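PDB 3PJP: transcription elongation factor SPT6 from Candida glabrata, which binds the phosphorylated C-terminal repeat domain of RNA polymerase II through this tandem SH2 domain and probably acts as a histone H3-H4 chaperone during transcription elongation. Local coordinates for residues Phe151-Asn154 against Ala155-Leu159; Val164-His168 against Thr169-Leu173; His84-Asp87 against Gln88-Val91. One frame throughout, in Å; residues are numbered along the deposited sequence.

Contact 1: Phe151-Asn154 against Ala155-Leu159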
ATOM      1  N   PHE A 151     -11.759  13.816   5.310  1.00 13.85           N
ATOM      2  CA  PHE A 151     -11.702  15.278   5.220  1.00 16.18           C
ATOM      3  C   PHE A 151     -13.064  15.950   5.367  1.00 17.31           C
ATOM      4  O   PHE A 151     -14.107  15.339   5.152  1.00 16.94           O
ATOM      5  CB  PHE A 151     -11.029  15.729   3.906  1.00 17.87           C
ATOM      6  CG  PHE A 151     -11.755  15.298   2.655  1.00 16.68           C
ATOM      7  CD1 PHE A 151     -12.600  16.170   1.999  1.00 20.39           C
ATOM      8  CD2 PHE A 151     -11.575  14.033   2.124  1.00 21.38           C
ATOM      9  CE1 PHE A 151     -13.264  15.789   0.841  1.00 18.24           C
ATOM     10  CE2 PHE A 151     -12.235  13.646   0.953  1.00 18.96           C
ATOM     11  CZ  PHE A 151     -13.084  14.539   0.315  1.00 18.05           C
ATOM     12  N   LYS A 152     -13.024  17.225   5.726  1.00 18.23           N
ATOM     13  CA  LYS A 152     -14.225  18.026   5.890  1.00 20.14           C
ATOM     14  C   LYS A 152     -13.837  19.472   5.619  1.00 22.04           C
ATOM     15  O   LYS A 152     -12.883  19.990   6.212  1.00 23.20           O
ATOM     16  CB  LYS A 152     -14.753  17.854   7.315  1.00 17.99           C
ATOM     17  CG  LYS A 152     -16.114  18.451   7.586  1.00 23.73           C
ATOM     18  CD  LYS A 152     -16.526  18.157   9.030  1.00 22.92           C
ATOM     19  CE  LYS A 152     -17.877  18.774   9.381  1.00 28.01           C
ATOM     20  NZ  LYS A 152     -18.974  17.942   8.843  1.00 29.51           N
ATOM     21  N   LEU A 153     -14.563  20.111   4.705  1.00 18.90           N
ATOM     22  CA  LEU A 153     -14.238  21.450   4.224  1.00 25.97           C
ATOM     23  C   LEU A 153     -14.537  22.549   5.249  1.00 24.64           C
ATOM     24  O   LEU A 153     -13.763  23.494   5.408  1.00 25.63           O
ATOM     25  CB  LEU A 153     -15.018  21.731   2.937  1.00 25.66           C
ATOM     26  CG  LEU A 153     -14.810  23.116   2.325  1.00 31.76           C
ATOM     27  CD1 LEU A 153     -13.454  23.212   1.632  1.00 33.92           C
ATOM     28  CD2 LEU A 153     -15.937  23.452   1.359  1.00 34.13           C
ATOM     29  N   ASN A 154     -15.672  22.419   5.924  1.00 22.34           N
ATOM     30  CA  ASN A 154     -16.086  23.357   6.959  1.00 27.71           C
ATOM     31  C   ASN A 154     -17.317  22.804   7.656  1.00 24.81           C
ATOM     32  O   ASN A 154     -17.811  21.735   7.296  1.00 24.28           O
ATOM     33  CB  ASN A 154     -16.389  24.729   6.355  1.00 31.09           C
ATOM     34  CG  ASN A 154     -17.416  24.657   5.244  1.00 28.92           C
ATOM     35  OD1 ASN A 154     -18.446  23.995   5.378  1.00 24.56           O
ATOM     36  ND2 ASN A 154     -17.127  25.314   4.128  1.00 31.83           N
ATOM     37  N   ALA A 155     -17.823  23.536   8.643  1.00 26.82           N
ATOM     38  CA  ALA A 155     -18.934  23.049   9.451  1.00 27.66           C
ATOM     39  C   ALA A 155     -20.218  22.819   8.644  1.00 31.49           C
ATOM     40  O   ALA A 155     -21.062  22.012   9.027  1.00 28.66           O
ATOM     41  CB  ALA A 155     -19.200  24.005  10.608  1.00 31.25           C
ATOM     42  N   GLU A 156     -20.363  23.526   7.528  1.00 35.24           N
ATOM     43  CA  GLU A 156     -21.579  23.428   6.726  1.00 34.68           C
ATOM     44  C   GLU A 156     -21.499  22.340   5.660  1.00 34.65           C
ATOM     45  O   GLU A 156     -22.446  22.131   4.904  1.00 34.33           O
ATOM     46  CB  GLU A 156     -21.904  24.774   6.072  1.00 39.91           C
ATOM     47  CG  GLU A 156     -22.173  25.895   7.062  1.00 45.23           C
ATOM     48  CD  GLU A 156     -20.909  26.402   7.730  1.00 49.59           C
ATOM     49  OE1 GLU A 156     -19.892  26.582   7.025  1.00 47.65           O
ATOM     50  OE2 GLU A 156     -20.932  26.615   8.962  1.00 51.39           O
ATOM     51  N   SER A 157     -20.368  21.649   5.601  1.00 24.93           N
ATOM     52  CA  SER A 157     -20.157  20.622   4.588  1.00 29.77           C
ATOM     53  C   SER A 157     -20.014  19.236   5.205  1.00 27.15           C
ATOM     54  O   SER A 157     -19.715  19.094   6.390  1.00 23.59           O
ATOM     55  CB  SER A 157     -18.915  20.940   3.756  1.00 27.96           C
ATOM     56  OG  SER A 157     -19.053  22.181   3.085  1.00 28.81           O
ATOM     57  N   LYS A 158     -20.229  18.215   4.386  1.00 25.30           N
ATOM     58  CA  LYS A 158     -20.133  16.838   4.840  1.00 23.65           C
ATOM     59  C   LYS A 158     -18.686  16.398   5.062  1.00 19.62           C
ATOM     60  O   LYS A 158     -17.761  16.932   4.450  1.00 23.27           O
ATOM     61  CB  LYS A 158     -20.809  15.902   3.832  1.00 24.15           C
ATOM     62  CG  LYS A 158     -22.330  15.927   3.879  1.00 30.11           C
ATOM     63  CD  LYS A 158     -22.930  14.841   2.998  1.00 37.18           C
ATOM     64  CE  LYS A 158     -24.446  14.787   3.167  1.00 40.88           C
ATOM     65  NZ  LYS A 158     -25.084  13.763   2.295  1.00 38.53           N
ATOM     66  N   LEU A 159     -18.510  15.432   5.956  1.00 19.35           N
ATOM     67  CA  LEU A 159     -17.262  14.674   6.044  1.00 21.10           C
ATOM     68  C   LEU A 159     -17.269  13.613   4.949  1.00 18.34           C
ATOM     69  O   LEU A 159     -18.283  12.952   4.720  1.00 20.22           O
ATOM     70  CB  LEU A 159     -17.123  14.026   7.421  1.00 20.89           C
ATOM     71  CG  LEU A 159     -15.915  13.110   7.660  1.00 22.52           C
ATOM     72  CD1 LEU A 159     -15.470  13.168   9.113  1.00 22.37           C
ATOM     73  CD2 LEU A 159     -16.209  11.673   7.239  1.00 17.04           C
TER
HETATM   74  O   HOH W   1     -16.447  18.784   2.730  1.00 24.82           O

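Contact 2: Val164-His168 against Thr169-Leu173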
ATOM      1  N   VAL A 164      -6.889   5.670  -0.717  1.00 10.94           N
ATOM      2  CA  VAL A 164      -5.572   5.826  -1.326  1.00 12.53           C
ATOM      3  C   VAL A 164      -4.876   4.473  -1.285  1.00 13.55           C
ATOM      4  O   VAL A 164      -4.811   3.842  -0.231  1.00 16.19           O
ATOM      5  CB  VAL A 164      -4.721   6.851  -0.554  1.00 12.18           C
ATOM      6  CG1 VAL A 164      -3.300   6.892  -1.109  1.00 14.78           C
ATOM      7  CG2 VAL A 164      -5.340   8.245  -0.631  1.00 13.94           C
ATOM      8  N   LYS A 165      -4.367   4.010  -2.431  1.00 12.97           N
ATOM      9  CA  LYS A 165      -3.688   2.709  -2.486  1.00 12.03           C
ATOM     10  C   LYS A 165      -2.179   2.903  -2.575  1.00 12.45           C
ATOM     11  O   LYS A 165      -1.679   3.650  -3.421  1.00 15.01           O
ATOM     12  CB  LYS A 165      -4.197   1.882  -3.675  1.00 13.75           C
ATOM     13  CG  LYS A 165      -3.399   0.582  -3.941  1.00 20.88           C
ATOM     14  CD  LYS A 165      -3.904  -0.589  -3.145  1.00 26.70           C
ATOM     15  CE  LYS A 165      -3.273  -1.890  -3.658  1.00 40.09           C
ATOM     16  NZ  LYS A 165      -3.715  -3.084  -2.889  1.00 53.10           N
ATOM     17  N   LEU A 166      -1.461   2.240  -1.677  1.00 12.92           N
ATOM     18  CA  LEU A 166       0.001   2.255  -1.710  1.00 11.90           C
ATOM     19  C   LEU A 166       0.456   1.398  -2.877  1.00 13.00           C
ATOM     20  O   LEU A 166       0.095   0.226  -2.960  1.00 17.72           O
ATOM     21  CB  LEU A 166       0.538   1.651  -0.405  1.00 12.38           C
ATOM     22  CG  LEU A 166       2.058   1.477  -0.348  1.00 15.85           C
ATOM     23  CD1 LEU A 166       2.737   2.830  -0.372  1.00 23.20           C
ATOM     24  CD2 LEU A 166       2.474   0.679   0.911  1.00 17.15           C
ATOM     25  N   THR A 167       1.237   1.973  -3.789  1.00 16.34           N
ATOM     26  CA  THR A 167       1.858   1.174  -4.849  1.00 16.47           C
ATOM     27  C   THR A 167       3.373   1.298  -4.773  1.00 16.92           C
ATOM     28  O   THR A 167       3.907   2.031  -3.944  1.00 16.99           O
ATOM     29  CB  THR A 167       1.397   1.592  -6.253  1.00 21.94           C
ATOM     30  OG1 THR A 167       2.049   2.814  -6.616  1.00 18.60           O
ATOM     31  CG2 THR A 167      -0.130   1.764  -6.300  1.00 21.56           C
ATOM     32  N   HIS A 168       4.074   0.563  -5.628  1.00 19.40           N
ATOM     33  CA  HIS A 168       5.529   0.651  -5.634  1.00 20.97           C
ATOM     34  C   HIS A 168       6.042   1.946  -6.261  1.00 23.25           C
ATOM     35  O   HIS A 168       7.218   2.273  -6.137  1.00 24.31           O
ATOM     36  CB  HIS A 168       6.167  -0.579  -6.300  1.00 20.79           C
ATOM     37  CG  HIS A 168       5.932  -0.678  -7.780  1.00 19.76           C
ATOM     38  ND1 HIS A 168       4.739  -1.103  -8.323  1.00 27.04           N
ATOM     39  CD2 HIS A 168       6.760  -0.451  -8.828  1.00 21.46           C
ATOM     40  CE1 HIS A 168       4.834  -1.114  -9.641  1.00 29.66           C
ATOM     41  NE2 HIS A 168       6.052  -0.728  -9.973  1.00 22.64           N
ATOM     42  N   THR A 169       5.152   2.696  -6.910  1.00 26.59           N
ATOM     43  CA  THR A 169       5.545   3.952  -7.546  1.00 28.35           C
ATOM     44  C   THR A 169       4.990   5.176  -6.825  1.00 23.31           C
ATOM     45  O   THR A 169       5.412   6.296  -7.093  1.00 23.68           O
ATOM     46  CB  THR A 169       5.148   4.005  -9.039  1.00 18.56           C
ATOM     47  OG1 THR A 169       3.727   3.912  -9.177  1.00 24.33           O
ATOM     48  CG2 THR A 169       5.807   2.860  -9.809  1.00 31.43           C
ATOM     49  N   GLY A 170       4.057   4.973  -5.897  1.00 18.02           N
ATOM     50  CA  GLY A 170       3.500   6.112  -5.190  1.00 17.45           C
ATOM     51  C   GLY A 170       2.162   5.793  -4.559  1.00 20.03           C
ATOM     52  O   GLY A 170       1.896   4.648  -4.195  1.00 19.88           O
ATOM     53  N   PHE A 171       1.315   6.812  -4.468  1.00 15.45           N
ATOM     54  CA  PHE A 171       0.030   6.713  -3.789  1.00 16.62           C
ATOM     55  C   PHE A 171      -1.083   6.950  -4.795  1.00 13.94           C
ATOM     56  O   PHE A 171      -1.212   8.065  -5.347  1.00 16.57           O
ATOM     57  CB  PHE A 171      -0.037   7.746  -2.660  1.00 15.52           C
ATOM     58  CG  PHE A 171       1.163   7.734  -1.772  1.00 14.33           C
ATOM     59  CD1 PHE A 171       1.250   6.824  -0.724  1.00 14.22           C
ATOM     60  CD2 PHE A 171       2.219   8.607  -1.991  1.00 14.11           C
ATOM     61  CE1 PHE A 171       2.368   6.796   0.095  1.00 17.37           C
ATOM     62  CE2 PHE A 171       3.338   8.597  -1.182  1.00 17.91           C
ATOM     63  CZ  PHE A 171       3.417   7.683  -0.128  1.00 17.33           C
ATOM     64  N   PHE A 172      -1.859   5.912  -5.078  1.00 14.62           N
ATOM     65  CA  PHE A 172      -2.924   6.042  -6.060  1.00 14.55           C
ATOM     66  C   PHE A 172      -4.167   6.643  -5.424  1.00 14.98           C
ATOM     67  O   PHE A 172      -4.704   6.118  -4.453  1.00 16.48           O
ATOM     68  CB  PHE A 172      -3.256   4.706  -6.732  1.00 12.83           C
ATOM     69  CG  PHE A 172      -4.297   4.821  -7.807  1.00 12.63           C
ATOM     70  CD1 PHE A 172      -3.938   5.163  -9.107  1.00 18.54           C
ATOM     71  CD2 PHE A 172      -5.636   4.614  -7.517  1.00 17.18           C
ATOM     72  CE1 PHE A 172      -4.902   5.285 -10.099  1.00 20.18           C
ATOM     73  CE2 PHE A 172      -6.605   4.739  -8.505  1.00 23.20           C
ATOM     74  CZ  PHE A 172      -6.242   5.070  -9.791  1.00 19.79           C
ATOM     75  N   LEU A 173      -4.573   7.782  -5.966  1.00 13.88           N
ATOM     76  CA  LEU A 173      -5.808   8.446  -5.561  1.00 13.40           C
ATOM     77  C   LEU A 173      -6.600   8.838  -6.806  1.00 12.18           C
ATOM     78  O   LEU A 173      -6.202   9.759  -7.547  1.00 15.45           O
ATOM     79  CB  LEU A 173      -5.506   9.679  -4.702  1.00 11.69           C
ATOM     80  CG  LEU A 173      -6.728  10.517  -4.314  1.00 14.95           C
ATOM     81  CD1 LEU A 173      -7.701   9.673  -3.498  1.00 17.00           C
ATOM     82  CD2 LEU A 173      -6.321  11.771  -3.545  1.00 17.76           C
TER

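Contact 3: His84-Asp87 against Gln88-Val91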
ATOM      1  N   HIS A  84      13.591  -8.805 -13.963  1.00 18.79           N
ATOM      2  CA  HIS A  84      14.426  -9.932 -14.369  1.00 18.92           C
ATOM      3  C   HIS A  84      14.471 -11.064 -13.357  1.00 21.97           C
ATOM      4  O   HIS A  84      14.600 -12.237 -13.727  1.00 19.68           O
ATOM      5  CB  HIS A  84      15.862  -9.468 -14.612  1.00 12.60           C
ATOM      6  CG  HIS A  84      15.990  -8.442 -15.687  1.00 14.85           C
ATOM      7  ND1 HIS A  84      15.690  -8.706 -17.004  1.00 19.44           N
ATOM      8  CD2 HIS A  84      16.390  -7.149 -15.639  1.00 17.26           C
ATOM      9  CE1 HIS A  84      15.893  -7.613 -17.724  1.00 19.46           C
ATOM     10  NE2 HIS A  84      16.323  -6.658 -16.919  1.00 19.54           N
ATOM     11  N   ASP A  85      14.418 -10.719 -12.077  1.00 15.51           N
ATOM     12  CA  ASP A  85      14.657 -11.723 -11.044  1.00 16.70           C
ATOM     13  C   ASP A  85      14.168 -11.247  -9.682  1.00 20.17           C
ATOM     14  O   ASP A  85      13.736 -10.097  -9.530  1.00 18.25           O
ATOM     15  CB  ASP A  85      16.149 -12.083 -10.995  1.00 19.77           C
ATOM     16  CG  ASP A  85      17.031 -10.861 -10.835  1.00 28.73           C
ATOM     17  OD1 ASP A  85      16.928 -10.206  -9.780  1.00 21.35           O
ATOM     18  OD2 ASP A  85      17.823 -10.552 -11.760  1.00 30.03           O
ATOM     19  N   LEU A  86      14.226 -12.138  -8.697  1.00 18.56           N
ATOM     20  CA  LEU A  86      13.669 -11.835  -7.384  1.00 16.30           C
ATOM     21  C   LEU A  86      14.448 -10.733  -6.680  1.00 15.80           C
ATOM     22  O   LEU A  86      13.866  -9.911  -5.984  1.00 18.61           O
ATOM     23  CB  LEU A  86      13.652 -13.098  -6.510  1.00 17.35           C
ATOM     24  CG  LEU A  86      12.658 -14.176  -6.950  1.00 17.02           C
ATOM     25  CD1 LEU A  86      12.956 -15.487  -6.230  1.00 16.03           C
ATOM     26  CD2 LEU A  86      11.236 -13.764  -6.687  1.00 18.34           C
ATOM     27  N   ASP A  87      15.766 -10.711  -6.837  1.00 18.95           N
ATOM     28  CA  ASP A  87      16.533  -9.668  -6.167  1.00 20.50           C
ATOM     29  C   ASP A  87      16.177  -8.278  -6.695  1.00 18.78           C
ATOM     30  O   ASP A  87      16.171  -7.303  -5.944  1.00 19.01           O
ATOM     31  CB  ASP A  87      18.034  -9.920  -6.301  1.00 18.79           C
ATOM     32  CG  ASP A  87      18.508 -11.028  -5.384  1.00 29.23           C
ATOM     33  OD1 ASP A  87      18.028 -11.092  -4.233  1.00 28.54           O
ATOM     34  OD2 ASP A  87      19.352 -11.834  -5.815  1.00 36.95           O
ATOM     35  N   GLN A  88      15.893  -8.195  -7.986  1.00 15.71           N
ATOM     36  CA  GLN A  88      15.508  -6.915  -8.586  1.00 16.69           C
ATOM     37  C   GLN A  88      14.150  -6.467  -8.040  1.00 18.53           C
ATOM     38  O   GLN A  88      13.935  -5.269  -7.798  1.00 19.76           O
ATOM     39  CB  GLN A  88      15.471  -6.983 -10.117  1.00 15.93           C
ATOM     40  CG  GLN A  88      15.222  -5.621 -10.766  1.00 15.28           C
ATOM     41  CD  GLN A  88      14.995  -5.719 -12.252  1.00 25.72           C
ATOM     42  OE1 GLN A  88      14.922  -6.813 -12.807  1.00 26.82           O
ATOM     43  NE2 GLN A  88      14.888  -4.574 -12.910  1.00 32.56           N
ATOM     44  N   ILE A  89      13.238  -7.421  -7.864  1.00 16.49           N
ATOM     45  CA  ILE A  89      11.930  -7.136  -7.253  1.00 18.94           C
ATOM     46  C   ILE A  89      12.120  -6.599  -5.845  1.00 18.05           C
ATOM     47  O   ILE A  89      11.494  -5.628  -5.462  1.00 18.46           O
ATOM     48  CB  ILE A  89      11.006  -8.372  -7.232  1.00 15.59           C
ATOM     49  CG1 ILE A  89      10.566  -8.727  -8.652  1.00 17.65           C
ATOM     50  CG2 ILE A  89       9.764  -8.140  -6.340  1.00 15.00           C
ATOM     51  CD1 ILE A  89       9.840 -10.039  -8.760  1.00 21.90           C
ATOM     52  N   ILE A  90      12.997  -7.220  -5.066  1.00 16.42           N
ATOM     53  CA  ILE A  90      13.248  -6.711  -3.721  1.00 19.19           C
ATOM     54  C   ILE A  90      13.748  -5.261  -3.714  1.00 24.53           C
ATOM     55  O   ILE A  90      13.274  -4.439  -2.936  1.00 20.29           O
ATOM     56  CB  ILE A  90      14.182  -7.656  -2.939  1.00 19.83           C
ATOM     57  CG1 ILE A  90      13.493  -9.009  -2.765  1.00 19.92           C
ATOM     58  CG2 ILE A  90      14.556  -7.064  -1.586  1.00 21.08           C
ATOM     59  CD1 ILE A  90      14.451 -10.175  -2.558  1.00 27.03           C
ATOM     60  N   VAL A  91      14.692  -4.934  -4.591  1.00 19.27           N
ATOM     61  CA  VAL A  91      15.233  -3.577  -4.643  1.00 17.94           C
ATOM     62  C   VAL A  91      14.287  -2.534  -5.245  1.00 20.46           C
ATOM     63  O   VAL A  91      14.123  -1.449  -4.689  1.00 24.79           O
ATOM     64  CB  VAL A  91      16.570  -3.535  -5.406  1.00 17.51           C
ATOM     65  CG1 VAL A  91      17.009  -2.101  -5.646  1.00 19.56           C
ATOM     66  CG2 VAL A  91      17.617  -4.319  -4.630  1.00 20.05           C
TER
HETATM   67  O   HOH W   2      18.215  -7.770 -12.677  1.00 36.09           O

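Contact 1: Phe151-Asn154 against Ala155-Leu159
The side-chain oxygen of N154 and the hydroxyl of S157 meet at the tight end of this loop. S157 OG donates to N154 OD1 at 3.0 Å, arriving from above the amide's carbonyl plane, while E156 N makes a weak bond to the same N154 OD1 at 2.9 Å, bent to 127° at the hydrogen. The amide can take both because chi1 of N154 is 55°: CG stands between the backbone N and the carbonyl carbon, and OD1 is folded back over the residues that follow. The main chain closes through S157 N to N154 O at 3.1 Å. These bonds fix a type I beta turn from N154 to S157, with a weak Asx-turn bond from E156 N to N154 OD1, in the connection between strands 146-152 and 159-166 of the second SH2 unit's sheet.

A second grip comes from K152. Its chain runs straight to CE and bends only at chi4 (79°), which brings NZ to S157 O at 2.8 Å, nearly along the C=O axis; its side chain also touches I122 and S126 of helix 115-128. Toward F151 and L159 the main chains meet through a CA-H...O contact of 3.3 Å from L159 CA to F151 O. F151 itself turns away from the loop, and its buried ring meets W162 and F188 edge-to-face.

The outer side is looser and faces solvent, with L153 and E156 among its exposed residues. L153 reaches the turn with CD2 lying 3.8 Å from S157 OG. The carboxylate of E156 crosses the N154 amide at about a right angle, with no bond between E156 OE1 and N154 OD1, two acceptors 3.4 Å apart. A water bridges the two chains, accepting from L153 N and donating to K158 O.

Contact 2: Val164-His168 against Thr169-Leu173
V164 and F171 cross at a slant: V164 CG1 meets the CB of F171 at 3.7 Å, while L166 CD1 comes up obliquely to the F171 ring at CE1 (4.0 Å). F171 turns its ring toward L104 of helix 86-105 and toward V181 and L184, whereas F172 and K165 take the other face of the sheet and lead away from each other beyond CB. The alternation follows from the pairing of strands 159-166 and 171-173 in an antiparallel hairpin: K165 and F172 form a hydrogen-bonded pair, with F172 N to K165 O at 2.8 Å, and L166 and F171 a non-hydrogen-bonded one.

At the hairpin's end H168 and T169 run alongside each other in one direction. T169 CG2 sits over one face of the H168 imidazole, 3.8 Å from its centroid and 23° off the ring normal; the ring also meets Y93. T167 turns its hydroxyl inward (chi1 76°), where T167 OG1 accepts from T169 N at 3.1 Å; OG1 is also hydrogen-bonded to N177 ND2 of strand 176-178. T167 N donates to G170 O at 2.8 Å, and G170 has backbone angles suited to glycine. The chemistry therefore divides in two: apolar side chains join the hairpin to the helices, while main-chain and threonine polar groups set its turn.

Contact 3: His84-Asp87 against Gln88-Val91
Two side-chain acceptors, Q88 OE1 and D85 OD1, hold main-chain N-H groups at the start of helix 86-105. Q88 OE1 takes H84 N at 2.7 Å with a nearly straight bond of 171°, the donor somewhat tilted from the amide's carbonyl plane. The glutamine reaches back because its CG is anti to the backbone N (chi1 -174°) and the chain stays extended beyond it. The same oxygen lies 3.2 Å from H84 CD2, with ring and amide planes only 17° apart. D85 OD1 accepts from Q88 N at 2.9 Å, almost in line with its C-O bond. D85 is thus the N-cap, and the bond from Q88 to H84 N is a separate one that passes over the cap residue; D85 N, buried here, has no partner in the model. A water joins the two side chains, donating to D85 OD2 and, weakly, to Q88 OE1. D87 OD1 bonds to H10, and Q88 NE2 to E92.

The main chain then takes over with i to i+4 bonds: I89 N to D85 O is 3.2 Å, followed by I90 N to L86 O and V91 N to D87 O.

Apolar packing is slighter within the turn, where L86 CD2 stands 4.5 Å from I89 CD1. Both residues pack on L76, and L86 also reaches I35, so this face joins the helix to the first SH2 unit's sheet. The carboxylate of D85 at the helix N terminus would probably be stabilised by the helix dipole, while the amide of Q88 is held at both its oxygen and its nitrogen.

How the contacts relate
From the N terminus, the three contacts follow in series, and none nests within or crosses another. Contact 3 closes the first turn of helix 86-105, just after strand 81-83, the edge of the first six-stranded sheet. This long helix runs on toward the second SH2 unit, where contact 1 closes the connection between strands 146-152 and 159-166. Strand 159-166 then leads to contact 2, which turns the chain into 171-173, so contacts 1 and 2 mark opposite ends of one strand. There L166 and F171 return to helix 86-105, farther along it; contacts 2 and 3 have centres 20 Å apart. Contacts 1 and 3 lie farthest apart, with centres 44 Å from each other.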